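Local coordinates for protein citrate synthase (Thermotoga maritima, PDB 2P2W) that probably catalyses the condensation of oxaloacetate with acetyl-CoA to give citrate and CoA in the tricarboxylic acid cycle, at residues F170-E175 with A260-R265. Residues are numbered along the deposited sequence; the frame is centred on the assembly and turned at random.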
ATOM      1  N   PHE A 170      -3.619 -22.097   6.891  1.00 17.37           N
ATOM      2  CA  PHE A 170      -4.137 -20.737   7.025  1.00 17.29           C
ATOM      3  C   PHE A 170      -3.886 -20.205   8.435  1.00 18.32           C
ATOM      4  O   PHE A 170      -3.412 -19.081   8.613  1.00 18.83           O
ATOM      5  CB  PHE A 170      -5.638 -20.686   6.736  1.00 17.59           C
ATOM      6  CG  PHE A 170      -5.986 -20.736   5.275  1.00 17.88           C
ATOM      7  CD1 PHE A 170      -5.184 -20.107   4.326  1.00 17.97           C
ATOM      8  CD2 PHE A 170      -7.164 -21.352   4.856  1.00 18.20           C
ATOM      9  CE1 PHE A 170      -5.552 -20.087   2.982  1.00 18.96           C
ATOM     10  CE2 PHE A 170      -7.542 -21.338   3.518  1.00 19.29           C
ATOM     11  CZ  PHE A 170      -6.735 -20.702   2.576  1.00 19.76           C
ATOM     12  N   ILE A 171      -4.206 -21.017   9.436  1.00 17.61           N
ATOM     13  CA  ILE A 171      -4.016 -20.622  10.823  1.00 18.18           C
ATOM     14  C   ILE A 171      -2.559 -20.225  11.083  1.00 18.21           C
ATOM     15  O   ILE A 171      -2.291 -19.210  11.724  1.00 19.29           O
ATOM     16  CB  ILE A 171      -4.436 -21.766  11.780  1.00 19.40           C
ATOM     17  CG1 ILE A 171      -5.935 -22.041  11.620  1.00 19.95           C
ATOM     18  CG2 ILE A 171      -4.107 -21.402  13.222  1.00 17.63           C
ATOM     19  CD1 ILE A 171      -6.433 -23.250  12.392  1.00 21.22           C
ATOM     20  N   LEU A 172      -1.622 -21.016  10.571  1.00 17.85           N
ATOM     21  CA  LEU A 172      -0.200 -20.725  10.751  1.00 17.46           C
ATOM     22  C   LEU A 172       0.222 -19.401  10.100  1.00 17.76           C
ATOM     23  O   LEU A 172       1.176 -18.762  10.544  1.00 16.65           O
ATOM     24  CB  LEU A 172       0.652 -21.847  10.152  1.00 17.53           C
ATOM     25  CG  LEU A 172       0.641 -23.208  10.845  1.00 17.35           C
ATOM     26  CD1 LEU A 172       1.407 -24.223  10.001  1.00 17.51           C
ATOM     27  CD2 LEU A 172       1.269 -23.071  12.220  1.00 17.08           C
ATOM     28  N   LEU A 173      -0.496 -18.997   9.056  1.00 15.51           N
ATOM     29  CA  LEU A 173      -0.175 -17.780   8.314  1.00 15.86           C
ATOM     30  C   LEU A 173      -0.995 -16.537   8.662  1.00 16.18           C
ATOM     31  O   LEU A 173      -0.775 -15.475   8.088  1.00 18.16           O
ATOM     32  CB  LEU A 173      -0.327 -18.049   6.812  1.00 15.44           C
ATOM     33  CG  LEU A 173       0.562 -19.125   6.186  1.00 17.81           C
ATOM     34  CD1 LEU A 173       0.002 -19.533   4.822  1.00 15.85           C
ATOM     35  CD2 LEU A 173       1.983 -18.592   6.049  1.00 16.91           C
ATOM     36  N   MET A 174      -1.933 -16.648   9.591  1.00 16.87           N
ATOM     37  CA  MET A 174      -2.769 -15.502   9.922  1.00 18.04           C
ATOM     38  C   MET A 174      -2.066 -14.278  10.483  1.00 19.28           C
ATOM     39  O   MET A 174      -2.467 -13.150  10.198  1.00 19.41           O
ATOM     40  CB  MET A 174      -3.857 -15.895  10.919  1.00 18.75           C
ATOM     41  CG  MET A 174      -5.029 -16.626  10.325  1.00 20.21           C
ATOM     42  SD  MET A 174      -6.308 -16.842  11.572  1.00 20.88           S
ATOM     43  CE  MET A 174      -7.495 -17.799  10.645  1.00 19.84           C
ATOM     44  N   GLU A 175      -1.014 -14.484  11.263  1.00 19.05           N
ATOM     45  CA  GLU A 175      -0.371 -13.347  11.905  1.00 19.66           C
ATOM     46  C   GLU A 175       1.085 -13.529  12.319  1.00 20.14           C
ATOM     47  O   GLU A 175       1.486 -14.617  12.727  1.00 20.08           O
ATOM     48  CB  GLU A 175      -1.204 -12.999  13.146  1.00 20.25           C
ATOM     49  CG  GLU A 175      -0.448 -12.328  14.274  1.00 20.31           C
ATOM     50  CD  GLU A 175      -0.141 -10.882  13.980  1.00 20.68           C
ATOM     51  OE1 GLU A 175      -0.816 -10.310  13.100  1.00 18.50           O
ATOM     52  OE2 GLU A 175       0.766 -10.322  14.636  1.00 19.35           O
ATOM     53  N   ALA A 260       7.209 -23.400   9.536  1.00 19.14           N
ATOM     54  CA  ALA A 260       7.846 -24.231   8.515  1.00 19.48           C
ATOM     55  C   ALA A 260       7.978 -25.661   9.046  1.00 19.57           C
ATOM     56  O   ALA A 260       7.751 -26.628   8.320  1.00 19.56           O
ATOM     57  CB  ALA A 260       9.228 -23.673   8.155  1.00 17.51           C
ATOM     58  N   VAL A 261       8.350 -25.784  10.316  1.00 19.86           N
ATOM     59  CA  VAL A 261       8.496 -27.092  10.943  1.00 19.61           C
ATOM     60  C   VAL A 261       7.161 -27.833  10.930  1.00 19.99           C
ATOM     61  O   VAL A 261       7.097 -29.019  10.587  1.00 19.52           O
ATOM     62  CB  VAL A 261       8.983 -26.956  12.402  1.00 20.64           C
ATOM     63  CG1 VAL A 261       8.985 -28.319  13.083  1.00 19.79           C
ATOM     64  CG2 VAL A 261      10.383 -26.341  12.424  1.00 18.45           C
ATOM     65  N   PHE A 262       6.095 -27.127  11.302  1.00 20.05           N
ATOM     66  CA  PHE A 262       4.764 -27.719  11.327  1.00 20.09           C
ATOM     67  C   PHE A 262       4.378 -28.211   9.928  1.00 19.65           C
ATOM     68  O   PHE A 262       3.979 -29.365   9.759  1.00 20.04           O
ATOM     69  CB  PHE A 262       3.735 -26.691  11.836  1.00 19.68           C
ATOM     70  CG  PHE A 262       2.366 -27.264  12.084  1.00 20.67           C
ATOM     71  CD1 PHE A 262       1.554 -27.665  11.024  1.00 19.99           C
ATOM     72  CD2 PHE A 262       1.886 -27.412  13.383  1.00 20.49           C
ATOM     73  CE1 PHE A 262       0.288 -28.202  11.253  1.00 21.06           C
ATOM     74  CE2 PHE A 262       0.620 -27.949  13.627  1.00 21.97           C
ATOM     75  CZ  PHE A 262      -0.181 -28.346  12.561  1.00 22.24           C
ATOM     76  N   LEU A 263       4.504 -27.342   8.929  1.00 17.41           N
ATOM     77  CA  LEU A 263       4.157 -27.716   7.562  1.00 18.15           C
ATOM     78  C   LEU A 263       5.068 -28.801   6.993  1.00 17.93           C
ATOM     79  O   LEU A 263       4.640 -29.585   6.151  1.00 17.53           O
ATOM     80  CB  LEU A 263       4.169 -26.487   6.645  1.00 19.70           C
ATOM     81  CG  LEU A 263       3.077 -25.453   6.952  1.00 18.39           C
ATOM     82  CD1 LEU A 263       3.196 -24.286   5.989  1.00 21.32           C
ATOM     83  CD2 LEU A 263       1.702 -26.100   6.836  1.00 20.21           C
ATOM     84  N   LYS A 264       6.321 -28.848   7.432  1.00 17.76           N
ATOM     85  CA  LYS A 264       7.212 -29.892   6.941  1.00 18.96           C
ATOM     86  C   LYS A 264       6.672 -31.240   7.417  1.00 19.03           C
ATOM     87  O   LYS A 264       6.702 -32.228   6.682  1.00 18.22           O
ATOM     88  CB  LYS A 264       8.640 -29.700   7.461  1.00 18.67           C
ATOM     89  CG  LYS A 264       9.625 -30.684   6.844  1.00 19.98           C
ATOM     90  CD  LYS A 264      11.018 -30.550   7.433  1.00 20.82           C
ATOM     91  CE  LYS A 264      11.971 -31.539   6.772  1.00 23.23           C
ATOM     92  NZ  LYS A 264      13.321 -31.484   7.394  1.00 24.65           N
ATOM     93  N   ARG A 265       6.164 -31.272   8.647  1.00 19.92           N
ATOM     94  CA  ARG A 265       5.615 -32.503   9.199  1.00 20.95           C
ATOM     95  C   ARG A 265       4.351 -32.895   8.437  1.00 21.70           C
ATOM     96  O   ARG A 265       4.113 -34.074   8.172  1.00 21.67           O
ATOM     97  CB  ARG A 265       5.298 -32.334  10.689  1.00 22.60           C
ATOM     98  CG  ARG A 265       4.773 -33.610  11.339  1.00 25.06           C
ATOM     99  CD  ARG A 265       4.651 -33.496  12.858  1.00 27.40           C
ATOM    100  NE  ARG A 265       3.688 -32.479  13.270  1.00 29.81           N
ATOM    101  CZ  ARG A 265       4.007 -31.246  13.654  1.00 32.64           C
ATOM    102  NH1 ARG A 265       5.278 -30.860  13.687  1.00 33.67           N
ATOM    103  NH2 ARG A 265       3.052 -30.398  14.009  1.00 33.89           N
TER
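Leu172 reaches from helix 163-173 into the angle between Phe262 and Leu263 of helix 258-270, and its CD1 methyl does all the close touching. That methyl lies 3.6 Å from CD1 of Phe262, meeting the ring obliquely, and 3.7 Å from CG of Leu263, whose branched end it meets tip to tip. Leucine suits the place because a slim stalk carries a forked end across a backbone gap of 8.6 Å between the CA atoms of Leu172 and Phe262. Phe262 and Leu263, successive on their helix, both head for helix 163-173; Phe262, with CG anti to the backbone N (chi1 -172°), brings a broad apolar ring, and Leu263, with CG beside its N (chi1 -67°), a compact fork. Val33 and Ala37 of helix 33-39 also pack on Leu172, and Val299 and Ser303 of helix 299-309 on Leu263. Against this buried contact, Val261 and Arg265 face solvent, though Arg265 NH2 lies over one face of Phe262 within the same helix. The four helices meet here in the largely helical core of the citrate synthase fold, with the Leu172 side chain about 9 Å from the bound citrate and that of Leu263 about 8 Å from the side chain of Asp300, a predicted active-site residue.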